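Long-range contacts in endonuclease and methylase LlaGI (Lactococcus lactis, PDB 5FFJ), which is a Type ISP restriction-modification enzyme that recognises a DNA sequence and combines a methyltransferase with a helicase-like ATPase, here without its nuclease: residues V1056-I1061 against N1163-Y1168; I1181-Q1186 against R1211-F1216; S1176-I1181 against F1216-D1221. All blocks are in the same frame, centred on the assembly; numbering follows the deposited sequence.

All three contacts lie in the C-terminal specificity domain. Contacts 1 and 2 are buried and lie against the DNA; contact 3 is at the surface, its nearest atom about 11 Å from the nucleic acid. Contacts 1 and 2 touch, because strands 1058-1059 and 1210-1214 are neighbours in one antiparallel sheet. Contacts 2 and 3 share strand 1180-1184, with Ile-1181 and Phe-1216 common to both, and contact 2 is nested inside the loop that contact 3 closes. Their chemistry differs with place. Contact 1 brings an arginine to a base and a lysine to a phosphate. Contact 2 joins two strands and sends an arginine to a phosphate. Contact 3 relies on uncharged side chains bonded to backbone.

Contact 1: V1056-I1061 against N1163-Y1168; sequences VKDIGI and NVRKTY. With nucleotides of chain B.
Asp-1058 receives the backbone of the turn at Lys-1166. The N of Lys-1166 donates to OD1 of Asp-1058 at 3.2 Å, from above the carboxylate plane, and makes a weak bond to OD2. CG of Asp-1058 is anti to its own backbone N (chi1 -172°), which carries the carboxylate across to the turn. The Lys-1166 chain runs alongside the Asp-1058 side chain in the reverse sense, on its way to the DNA. NZ of Lys-1166 is satisfied by OP1 of DC6 of chain B, at 3.2 Å. Arg-1165 spends its donors on both protein and DNA. NE of Arg-1165 bonds to O of Gly-1060 at 3.1 Å, almost straight at 172°, with that oxygen in the guanidinium plane. NH1 and NH2 of Arg-1165 both donate to N7 of DA7 of chain B, at 3.1 and 3.2 Å. NH1 adds a weak bond to OP2 of DC6 of chain B.

N7 lies on the major-groove edge of adenine, so this arrangement is consistent with the specificity domain reading a purine here from the major groove. The turn itself is a type II' beta turn, Val-1164 to Thr-1167, leading into helix 1167-1170. O of Val-1164 accepts from both N and OG1 of Thr-1167. CD1 of Ile-1059 sits over the centre of one face of the Arg-1165 guanidinium, and CB of Asn-1163 lies toward the rim of the other. Further along, CD1 of Ile-1061 packs on CG2 of Thr-1167 at 4.0 Å.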
loop_
_atom_site.group_PDB
_atom_site.type_symbol
_atom_site.label_atom_id
_atom_site.label_comp_id
_atom_site.label_asym_id
_atom_site.label_seq_id
_atom_site.Cartn_x
_atom_site.Cartn_y
_atom_site.Cartn_z
ATOM N N VAL A 1056 4.591 -18.201 39.028
ATOM C CA VAL A 1056 3.903 -17.380 38.041
ATOM C C VAL A 1056 4.883 -16.712 37.085
ATOM O O VAL A 1056 5.887 -16.135 37.507
ATOM C CB VAL A 1056 3.049 -16.292 38.723
ATOM C CG1 VAL A 1056 2.526 -15.283 37.700
ATOM C CG2 VAL A 1056 1.900 -16.928 39.488
ATOM N N LYS A 1057 4.576 -16.797 35.796
ATOM C CA LYS A 1057 5.316 -16.074 34.773
ATOM C C LYS A 1057 4.373 -15.109 34.078
ATOM O O LYS A 1057 3.173 -15.365 33.973
ATOM C CB LYS A 1057 5.955 -17.032 33.761
ATOM C CG LYS A 1057 4.977 -17.936 33.021
ATOM C CD LYS A 1057 4.500 -17.325 31.708
ATOM C CE LYS A 1057 3.536 -18.248 30.972
ATOM N NZ LYS A 1057 2.327 -18.559 31.786
ATOM N N ASP A 1058 4.929 -13.998 33.615
ATOM C CA ASP A 1058 4.162 -12.980 32.920
ATOM C C ASP A 1058 4.764 -12.796 31.534
ATOM O O ASP A 1058 5.786 -13.405 31.212
ATOM C CB ASP A 1058 4.171 -11.667 33.713
ATOM C CG ASP A 1058 3.228 -10.625 33.144
ATOM O OD1 ASP A 1058 2.171 -11.011 32.603
ATOM O OD2 ASP A 1058 3.545 -9.418 33.238
ATOM N N ILE A 1059 4.119 -11.976 30.713
ATOM C CA ILE A 1059 4.658 -11.621 29.411
ATOM C C ILE A 1059 4.556 -10.107 29.233
ATOM O O ILE A 1059 3.658 -9.471 29.780
ATOM C CB ILE A 1059 3.935 -12.386 28.284
ATOM C CG1 ILE A 1059 2.506 -11.888 28.083
ATOM C CG2 ILE A 1059 3.881 -13.871 28.619
ATOM C CD1 ILE A 1059 1.824 -12.562 26.907
ATOM N N GLY A 1060 5.497 -9.537 28.487
ATOM C CA GLY A 1060 5.682 -8.097 28.449
ATOM C C GLY A 1060 4.457 -7.305 28.050
ATOM O O GLY A 1060 3.598 -7.797 27.321
ATOM N N ILE A 1061 4.390 -6.065 28.526
ATOM C CA ILE A 1061 3.218 -5.229 28.319
ATOM C C ILE A 1061 3.074 -4.856 26.840
ATOM O O ILE A 1061 4.065 -4.754 26.113
ATOM C CB ILE A 1061 3.288 -3.951 29.199
ATOM C CG1 ILE A 1061 1.886 -3.512 29.615
ATOM C CG2 ILE A 1061 4.013 -2.816 28.486
ATOM C CD1 ILE A 1061 1.883 -2.440 30.681
ATOM N N ASN A 1163 -3.134 -4.118 26.679
ATOM C CA ASN A 1163 -2.713 -5.262 27.481
ATOM C C ASN A 1163 -1.715 -4.863 28.563
ATOM O O ASN A 1163 -0.536 -4.647 28.287
ATOM C CB ASN A 1163 -2.103 -6.342 26.585
ATOM C CG ASN A 1163 -3.100 -7.422 26.213
ATOM O OD1 ASN A 1163 -3.502 -7.541 25.056
ATOM N ND2 ASN A 1163 -3.497 -8.225 27.196
ATOM N N VAL A 1164 -2.205 -4.770 29.797
ATOM C CA VAL A 1164 -1.376 -4.422 30.945
ATOM C C VAL A 1164 -0.786 -5.670 31.591
ATOM O O VAL A 1164 0.098 -5.568 32.436
ATOM C CB VAL A 1164 -2.178 -3.623 32.002
ATOM C CG1 VAL A 1164 -2.673 -2.305 31.409
ATOM C CG2 VAL A 1164 -3.346 -4.447 32.551
ATOM N N ARG A 1165 -1.278 -6.841 31.191
ATOM C CA ARG A 1165 -0.720 -8.106 31.661
ATOM C C ARG A 1165 -0.797 -8.209 33.188
ATOM O O ARG A 1165 -1.750 -7.720 33.801
ATOM C CB ARG A 1165 0.724 -8.242 31.178
ATOM C CG ARG A 1165 0.912 -7.934 29.697
ATOM C CD ARG A 1165 0.148 -8.916 28.833
ATOM N NE ARG A 1165 0.755 -9.096 27.520
ATOM C CZ ARG A 1165 0.182 -9.754 26.518
ATOM N NH1 ARG A 1165 -1.020 -10.296 26.666
ATOM N NH2 ARG A 1165 0.814 -9.868 25.364
ATOM N N LYS A 1166 0.206 -8.841 33.795
ATOM C CA LYS A 1166 0.262 -9.007 35.247
ATOM C C LYS A 1166 1.098 -7.918 35.913
ATOM O O LYS A 1166 1.574 -8.093 37.036
ATOM C CB LYS A 1166 0.850 -10.371 35.615
ATOM C CG LYS A 1166 0.143 -11.564 35.005
ATOM C CD LYS A 1166 0.729 -12.865 35.550
ATOM C CE LYS A 1166 0.210 -14.094 34.811
ATOM N NZ LYS A 1166 -1.116 -13.876 34.164
ATOM N N THR A 1167 1.283 -6.798 35.222
ATOM C CA THR A 1167 2.151 -5.738 35.722
ATOM C C THR A 1167 1.643 -5.151 37.036
ATOM O O THR A 1167 2.430 -4.689 37.860
ATOM C CB THR A 1167 2.299 -4.603 34.700
ATOM O OG1 THR A 1167 1.006 -4.082 34.366
ATOM C CG2 THR A 1167 2.995 -5.108 33.442
ATOM N N TYR A 1168 0.331 -5.174 37.237
ATOM C CA TYR A 1168 -0.241 -4.665 38.477
ATOM C C TYR A 1168 0.072 -5.596 39.647
ATOM O O TYR A 1168 0.074 -5.170 40.803
ATOM C CB TYR A 1168 -1.750 -4.470 38.337
ATOM C CG TYR A 1168 -2.120 -3.166 37.667
ATOM C CD1 TYR A 1168 -2.077 -1.970 38.369
ATOM C CD2 TYR A 1168 -2.510 -3.130 36.335
ATOM C CE1 TYR A 1168 -2.409 -0.774 37.765
ATOM C CE2 TYR A 1168 -2.843 -1.936 35.722
ATOM C CZ TYR A 1168 -2.791 -0.761 36.443
ATOM O OH TYR A 1168 -3.122 0.434 35.844
ATOM P P DC B 6 -2.756 -11.799 30.649
ATOM O OP1 DC B 6 -2.097 -11.769 31.976
ATOM O OP2 DC B 6 -2.611 -10.653 29.723
ATOM O "O5'" DC B 6 -2.283 -13.119 29.884
ATOM C "C5'" DC B 6 -2.669 -14.403 30.378
ATOM C "C4'" DC B 6 -2.866 -15.386 29.236
ATOM O "O4'" DC B 6 -3.882 -14.872 28.318
ATOM C "C3'" DC B 6 -1.615 -15.642 28.388
ATOM O "O3'" DC B 6 -1.413 -17.045 28.184
ATOM C "C2'" DC B 6 -1.908 -14.897 27.088
ATOM C "C1'" DC B 6 -3.418 -14.991 26.989
ATOM N N1 DC B 6 -4.046 -13.910 26.139
ATOM C C2 DC B 6 -4.668 -14.237 24.919
ATOM O O2 DC B 6 -4.701 -15.417 24.548
ATOM N N3 DC B 6 -5.220 -13.239 24.177
ATOM C C4 DC B 6 -5.169 -11.976 24.606
ATOM N N4 DC B 6 -5.723 -11.023 23.842
ATOM C C5 DC B 6 -4.539 -11.630 25.836
ATOM C C6 DC B 6 -3.998 -12.615 26.560
ATOM P P DA B 7 -0.003 -17.605 27.672
ATOM O OP1 DA B 7 0.016 -19.059 27.880
ATOM O OP2 DA B 7 1.058 -16.782 28.272
ATOM O "O5'" DA B 7 -0.043 -17.317 26.109
ATOM C "C5'" DA B 7 -0.674 -18.234 25.220
ATOM C "C4'" DA B 7 -0.753 -17.667 23.812
ATOM O "O4'" DA B 7 -1.432 -16.382 23.840
ATOM C "C3'" DA B 7 0.602 -17.412 23.136
ATOM O "O3'" DA B 7 0.668 -18.114 21.888
ATOM C "C2'" DA B 7 0.643 -15.892 22.958
ATOM C "C1'" DA B 7 -0.829 -15.547 22.888
ATOM N N9 DA B 7 -1.151 -14.150 23.185
ATOM C C8 DA B 7 -0.708 -13.396 24.237
ATOM N N7 DA B 7 -1.171 -12.166 24.239
ATOM C C5 DA B 7 -1.975 -12.110 23.112
ATOM C C6 DA B 7 -2.756 -11.079 22.548
ATOM N N6 DA B 7 -2.855 -9.856 23.076
ATOM N N1 DA B 7 -3.433 -11.357 21.416
ATOM C C2 DA B 7 -3.333 -12.584 20.889
ATOM N N3 DA B 7 -2.635 -13.629 21.325
ATOM C C4 DA B 7 -1.972 -13.323 22.451
#

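Contact 2: I1181-Q1186 against R1211-F1216; sequences INISGQ and RNLPRF. With nucleotides of chain B.
The guanidinium of Arg-1211 has OE1 of Gln-1186 over one face and a DNA phosphate at its edge. OE1 of Gln-1186 stands above that face, 2.9 Å from NH1 of Arg-1211, but the angle is too poor for a hydrogen bond. The amide and guanidinium planes are 36° apart. At the edge, near the plane, NH2 of Arg-1211 donates to OP2 of DT8 of chain B at 3.1 Å. The arginine chain bends at chi2 (-67°) and then runs on past CA of Gly-1185 to the phosphate. The side chains of Asn-1182 and Asn-1212 run alongside each other, with their amide planes steeply turned. OD1 of Asn-1182 rests on CB of Asn-1212, while ND2 of Asn-1182 is bonded to Ser-1201.

Strands 1180-1184 and 1210-1214 are the two inner strands of a four-stranded antiparallel sheet, with strands 1058-1059 and 1194-1197 outside them. The axes of the short segments 1181-1184 and 1211-1214 approach to 4.5 Å, with 155° between their N-to-C directions. Ile-1183 and Arg-1211 form a hydrogen-bonded pair. N of Ile-1183 donates to O of Arg-1211 at 2.7 Å, nearly along the C=O axis, and the return bond is weak. N of Leu-1213 donates to O of Ile-1181 at 3.1 Å. On the sheet face opposite the two asparagines, CD1 of Ile-1183 touches CD1 of Leu-1213 at 4.2 Å. CG1 of Ile-1183 packs on CB of Arg-1211.

The polar end of Arg-1211 meets a phosphate oxygen. The phosphate would partly balance the buried arginine's charge. The bond is to the DNA backbone, which is consistent with holding the strand rather than reading a base.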
loop_
_atom_site.group_PDB
_atom_site.type_symbol
_atom_site.label_atom_id
_atom_site.label_comp_id
_atom_site.label_asym_id
_atom_site.label_seq_id
_atom_site.Cartn_x
_atom_site.Cartn_y
_atom_site.Cartn_z
ATOM N N ILE A 1181 13.221 -11.368 35.204
ATOM C CA ILE A 1181 14.139 -11.825 34.174
ATOM C C ILE A 1181 13.414 -11.885 32.839
ATOM O O ILE A 1181 12.671 -12.830 32.578
ATOM C CB ILE A 1181 14.715 -13.218 34.499
ATOM C CG1 ILE A 1181 15.403 -13.198 35.862
ATOM C CG2 ILE A 1181 15.690 -13.662 33.413
ATOM C CD1 ILE A 1181 15.826 -14.562 36.352
ATOM N N ASN A 1182 13.617 -10.879 31.998
ATOM C CA ASN A 1182 13.047 -10.915 30.659
ATOM C C ASN A 1182 13.752 -11.958 29.804
ATOM O O ASN A 1182 14.967 -12.136 29.902
ATOM C CB ASN A 1182 13.131 -9.548 29.983
ATOM C CG ASN A 1182 12.333 -8.487 30.709
ATOM O OD1 ASN A 1182 11.105 -8.547 30.766
ATOM N ND2 ASN A 1182 13.026 -7.497 31.256
ATOM N N ILE A 1183 12.980 -12.646 28.971
ATOM C CA ILE A 1183 13.525 -13.648 28.064
ATOM C C ILE A 1183 12.854 -13.584 26.698
ATOM O O ILE A 1183 11.716 -13.123 26.578
ATOM C CB ILE A 1183 13.351 -15.077 28.624
ATOM C CG1 ILE A 1183 11.890 -15.318 29.015
ATOM C CG2 ILE A 1183 14.276 -15.305 29.817
ATOM C CD1 ILE A 1183 11.570 -16.760 29.345
ATOM N N SER A 1184 13.563 -14.048 25.672
ATOM C CA SER A 1184 12.958 -14.243 24.362
ATOM C C SER A 1184 11.794 -15.207 24.548
ATOM O O SER A 1184 11.868 -16.116 25.377
ATOM C CB SER A 1184 13.971 -14.788 23.347
ATOM O OG SER A 1184 15.201 -14.087 23.404
ATOM N N GLY A 1185 10.722 -15.006 23.790
ATOM C CA GLY A 1185 9.508 -15.777 23.980
ATOM C C GLY A 1185 9.086 -16.575 22.767
ATOM O O GLY A 1185 8.983 -16.042 21.666
ATOM N N GLN A 1186 8.909 -17.873 22.992
ATOM C CA GLN A 1186 8.072 -18.743 22.172
ATOM C C GLN A 1186 7.987 -18.368 20.678
ATOM O O GLN A 1186 6.979 -17.841 20.207
ATOM C CB GLN A 1186 6.668 -18.779 22.803
ATOM C CG GLN A 1186 6.274 -20.135 23.391
ATOM C CD GLN A 1186 5.208 -20.027 24.471
ATOM O OE1 GLN A 1186 5.271 -19.152 25.335
ATOM N NE2 GLN A 1186 4.229 -20.924 24.428
ATOM N N ARG A 1211 8.668 -12.909 27.359
ATOM C CA ARG A 1211 8.174 -13.388 28.639
ATOM C C ARG A 1211 9.105 -12.872 29.729
ATOM O O ARG A 1211 10.298 -12.674 29.484
ATOM C CB ARG A 1211 8.109 -14.920 28.662
ATOM C CG ARG A 1211 7.741 -15.569 27.324
ATOM C CD ARG A 1211 6.302 -15.237 26.928
ATOM N NE ARG A 1211 6.065 -15.433 25.495
ATOM C CZ ARG A 1211 5.001 -16.030 24.964
ATOM N NH1 ARG A 1211 4.035 -16.521 25.731
ATOM N NH2 ARG A 1211 4.904 -16.140 23.644
ATOM N N ASN A 1212 8.566 -12.637 30.921
ATOM C CA ASN A 1212 9.395 -12.270 32.062
ATOM C C ASN A 1212 9.038 -13.105 33.281
ATOM O O ASN A 1212 7.911 -13.589 33.414
ATOM C CB ASN A 1212 9.269 -10.777 32.385
ATOM C CG ASN A 1212 7.854 -10.364 32.715
ATOM O OD1 ASN A 1212 7.412 -10.488 33.857
ATOM N ND2 ASN A 1212 7.136 -9.858 31.717
ATOM N N LEU A 1213 10.018 -13.271 34.159
ATOM C CA LEU A 1213 9.897 -14.147 35.312
ATOM C C LEU A 1213 10.120 -13.356 36.596
ATOM O O LEU A 1213 11.256 -13.218 37.050
ATOM C CB LEU A 1213 10.899 -15.295 35.196
ATOM C CG LEU A 1213 10.665 -16.153 33.949
ATOM C CD1 LEU A 1213 11.938 -16.838 33.507
ATOM C CD2 LEU A 1213 9.571 -17.175 34.214
ATOM N N PRO A 1214 9.034 -12.827 37.185
ATOM C CA PRO A 1214 9.165 -11.915 38.326
ATOM C C PRO A 1214 9.720 -12.581 39.577
ATOM O O PRO A 1214 9.508 -13.773 39.800
ATOM C CB PRO A 1214 7.728 -11.439 38.557
ATOM C CG PRO A 1214 6.884 -12.537 38.041
ATOM C CD PRO A 1214 7.622 -13.101 36.864
ATOM N N ARG A 1215 10.430 -11.799 40.381
ATOM C CA ARG A 1215 10.966 -12.273 41.648
ATOM C C ARG A 1215 9.882 -12.217 42.714
ATOM O O ARG A 1215 9.859 -13.036 43.634
ATOM C CB ARG A 1215 12.175 -11.431 42.063
ATOM C CG ARG A 1215 12.753 -11.762 43.433
ATOM C CD ARG A 1215 13.310 -13.176 43.486
ATOM N NE ARG A 1215 13.904 -13.478 44.787
ATOM C CZ ARG A 1215 13.219 -13.882 45.855
ATOM N NH1 ARG A 1215 11.903 -14.038 45.794
ATOM N NH2 ARG A 1215 13.854 -14.132 46.991
ATOM N N PHE A 1216 8.983 -11.247 42.571
ATOM C CA PHE A 1216 7.914 -11.029 43.538
ATOM C C PHE A 1216 6.561 -10.870 42.855
ATOM O O PHE A 1216 6.481 -10.477 41.691
ATOM C CB PHE A 1216 8.200 -9.781 44.377
ATOM C CG PHE A 1216 9.456 -9.865 45.195
ATOM C CD1 PHE A 1216 9.736 -10.986 45.955
ATOM C CD2 PHE A 1216 10.353 -8.810 45.211
ATOM C CE1 PHE A 1216 10.892 -11.055 46.711
ATOM C CE2 PHE A 1216 11.507 -8.875 45.962
ATOM C CZ PHE A 1216 11.776 -9.998 46.714
ATOM P P DT B 8 2.062 -18.701 21.346
ATOM O OP1 DT B 8 1.898 -20.159 21.150
ATOM O OP2 DT B 8 3.147 -18.209 22.224
ATOM O "O5'" DT B 8 2.239 -17.999 19.918
ATOM C "C5'" DT B 8 1.147 -17.968 18.991
ATOM C "C4'" DT B 8 1.458 -17.071 17.802
ATOM O "O4'" DT B 8 0.894 -15.739 18.034
ATOM C "C3'" DT B 8 2.941 -16.829 17.545
ATOM O "O3'" DT B 8 3.189 -16.616 16.156
ATOM C "C2'" DT B 8 3.188 -15.578 18.369
ATOM C "C1'" DT B 8 1.942 -14.779 18.029
ATOM N N1 DT B 8 1.601 -13.653 18.985
ATOM C C2 DT B 8 0.826 -12.606 18.533
ATOM O O2 DT B 8 0.393 -12.535 17.397
ATOM N N3 DT B 8 0.564 -11.641 19.464
ATOM C C4 DT B 8 0.991 -11.606 20.769
ATOM O O4 DT B 8 0.696 -10.685 21.516
ATOM C C5 DT B 8 1.809 -12.725 21.185
ATOM C C7 DT B 8 2.345 -12.803 22.590
ATOM C C6 DT B 8 2.072 -13.683 20.283
#

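Contact 3: S1176-I1181 against F1216-D1221; sequences SKNLLI and FTYETD
Asn-1178 grips the backbone of Phe-1216 with both ends of its amide. OD1 of Asn-1178 accepts from N of Phe-1216 at 2.9 Å, in the carbonyl plane and on a lone pair. ND2 of Asn-1178 donates to O of Phe-1216 at 2.7 Å, nearly straight at 172°, and also bonds to Thr-1170. With chi1 at -149° the amide of Asn-1178 swings across to Phe-1216. OD1 takes a further, weak bond from N of Leu-1179.

The contact is at the surface, where the chain leaves strand 1210-1214 for the short strand 1216-1217, paired with 1228-1229. CG of Tyr-1218 is anti to its carbonyl carbon (chi1 -71°), and the ring reaches back toward the loop before strand 1180-1184. OH of Tyr-1218 donates to O of Lys-1177, with that oxygen in the ring plane. Replacing Asn-1178 by an alanine would remove both amide bonds and is likely to leave N and O of Phe-1216 without these mates, setting the start of strand 1216-1217 freer to shift. The CD2 edge of the Phe-1216 ring lies near O of Lys-1177.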
loop_
_atom_site.group_PDB
_atom_site.type_symbol
_atom_site.label_atom_id
_atom_site.label_comp_id
_atom_site.label_asym_id
_atom_site.label_seq_id
_atom_site.Cartn_x
_atom_site.Cartn_y
_atom_site.Cartn_z
ATOM N N SER A 1176 6.990 0.712 43.319
ATOM C CA SER A 1176 7.161 -0.697 43.659
ATOM C C SER A 1176 8.588 -1.170 43.408
ATOM O O SER A 1176 9.319 -0.578 42.613
ATOM C CB SER A 1176 6.185 -1.561 42.859
ATOM O OG SER A 1176 4.848 -1.142 43.068
ATOM N N LYS A 1177 8.971 -2.244 44.094
ATOM C CA LYS A 1177 10.299 -2.833 43.956
ATOM C C LYS A 1177 10.195 -4.304 43.571
ATOM O O LYS A 1177 9.693 -5.121 44.344
ATOM C CB LYS A 1177 11.090 -2.695 45.261
ATOM C CG LYS A 1177 11.350 -1.264 45.699
ATOM C CD LYS A 1177 12.231 -0.528 44.710
ATOM C CE LYS A 1177 12.562 0.868 45.203
ATOM N NZ LYS A 1177 13.403 1.612 44.227
ATOM N N ASN A 1178 10.677 -4.639 42.378
ATOM C CA ASN A 1178 10.653 -6.018 41.910
ATOM C C ASN A 1178 11.804 -6.309 40.949
ATOM O O ASN A 1178 12.365 -5.395 40.339
ATOM C CB ASN A 1178 9.315 -6.315 41.228
ATOM C CG ASN A 1178 8.883 -7.760 41.386
ATOM O OD1 ASN A 1178 9.708 -8.649 41.600
ATOM N ND2 ASN A 1178 7.579 -8.002 41.276
ATOM N N LEU A 1179 12.157 -7.588 40.838
ATOM C CA LEU A 1179 13.112 -8.058 39.839
ATOM C C LEU A 1179 12.427 -9.044 38.905
ATOM O O LEU A 1179 11.783 -9.987 39.366
ATOM C CB LEU A 1179 14.316 -8.738 40.494
ATOM C CG LEU A 1179 15.330 -7.903 41.275
ATOM C CD1 LEU A 1179 16.465 -8.807 41.721
ATOM C CD2 LEU A 1179 15.864 -6.741 40.450
ATOM N N LEU A 1180 12.556 -8.825 37.599
ATOM C CA LEU A 1180 12.073 -9.794 36.624
ATOM C C LEU A 1180 13.134 -10.094 35.571
ATOM O O LEU A 1180 13.867 -9.210 35.128
ATOM C CB LEU A 1180 10.773 -9.311 35.967
ATOM C CG LEU A 1180 10.619 -7.856 35.520
ATOM C CD1 LEU A 1180 11.261 -7.611 34.176
ATOM C CD2 LEU A 1180 9.145 -7.505 35.454
ATOM N N ILE A 1181 13.221 -11.368 35.204
ATOM C CA ILE A 1181 14.139 -11.825 34.174
ATOM C C ILE A 1181 13.414 -11.885 32.839
ATOM O O ILE A 1181 12.671 -12.830 32.578
ATOM C CB ILE A 1181 14.715 -13.218 34.499
ATOM C CG1 ILE A 1181 15.403 -13.198 35.862
ATOM C CG2 ILE A 1181 15.690 -13.662 33.413
ATOM C CD1 ILE A 1181 15.826 -14.562 36.352
ATOM N N PHE A 1216 8.983 -11.247 42.571
ATOM C CA PHE A 1216 7.914 -11.029 43.538
ATOM C C PHE A 1216 6.561 -10.870 42.855
ATOM O O PHE A 1216 6.481 -10.477 41.691
ATOM C CB PHE A 1216 8.200 -9.781 44.377
ATOM C CG PHE A 1216 9.456 -9.865 45.195
ATOM C CD1 PHE A 1216 9.736 -10.986 45.955
ATOM C CD2 PHE A 1216 10.353 -8.810 45.211
ATOM C CE1 PHE A 1216 10.892 -11.055 46.711
ATOM C CE2 PHE A 1216 11.507 -8.875 45.962
ATOM C CZ PHE A 1216 11.776 -9.998 46.714
ATOM N N THR A 1217 5.502 -11.183 43.594
ATOM C CA THR A 1217 4.142 -10.848 43.190
ATOM C C THR A 1217 3.460 -10.121 44.342
ATOM O O THR A 1217 3.717 -10.422 45.507
ATOM C CB THR A 1217 3.331 -12.091 42.805
ATOM O OG1 THR A 1217 3.481 -13.097 43.814
ATOM C CG2 THR A 1217 3.805 -12.638 41.470
ATOM N N TYR A 1218 2.595 -9.164 44.012
ATOM C CA TYR A 1218 1.975 -8.306 45.019
ATOM C C TYR A 1218 0.464 -8.502 45.106
ATOM O O TYR A 1218 -0.157 -9.070 44.207
ATOM C CB TYR A 1218 2.285 -6.837 44.723
ATOM C CG TYR A 1218 3.722 -6.456 44.982
ATOM C CD1 TYR A 1218 4.129 -6.031 46.238
ATOM C CD2 TYR A 1218 4.673 -6.523 43.972
ATOM C CE1 TYR A 1218 5.438 -5.682 46.482
ATOM C CE2 TYR A 1218 5.989 -6.176 44.208
ATOM C CZ TYR A 1218 6.365 -5.757 45.467
ATOM O OH TYR A 1218 7.673 -5.409 45.713
ATOM N N GLU A 1219 -0.114 -8.013 46.199
ATOM C CA GLU A 1219 -1.539 -8.159 46.460
ATOM C C GLU A 1219 -2.112 -6.926 47.150
ATOM O O GLU A 1219 -1.479 -6.346 48.033
ATOM C CB GLU A 1219 -1.794 -9.396 47.319
ATOM C CG GLU A 1219 -2.341 -10.589 46.553
ATOM C CD GLU A 1219 -2.454 -11.832 47.416
ATOM O OE1 GLU A 1219 -1.908 -11.833 48.540
ATOM O OE2 GLU A 1219 -3.094 -12.808 46.971
ATOM N N THR A 1220 -3.315 -6.538 46.738
ATOM C CA THR A 1220 -4.043 -5.447 47.373
ATOM C C THR A 1220 -5.353 -5.977 47.946
ATOM O O THR A 1220 -6.283 -6.297 47.200
ATOM C CB THR A 1220 -4.333 -4.305 46.385
ATOM O OG1 THR A 1220 -5.150 -4.792 45.312
ATOM C CG2 THR A 1220 -3.032 -3.735 45.822
ATOM N N ASP A 1221 -5.418 -6.077 49.270
ATOM C CA ASP A 1221 -6.586 -6.635 49.947
ATOM C C ASP A 1221 -6.840 -5.943 51.285
ATOM O O ASP A 1221 -6.300 -4.870 51.554
ATOM C CB ASP A 1221 -6.403 -8.139 50.164
#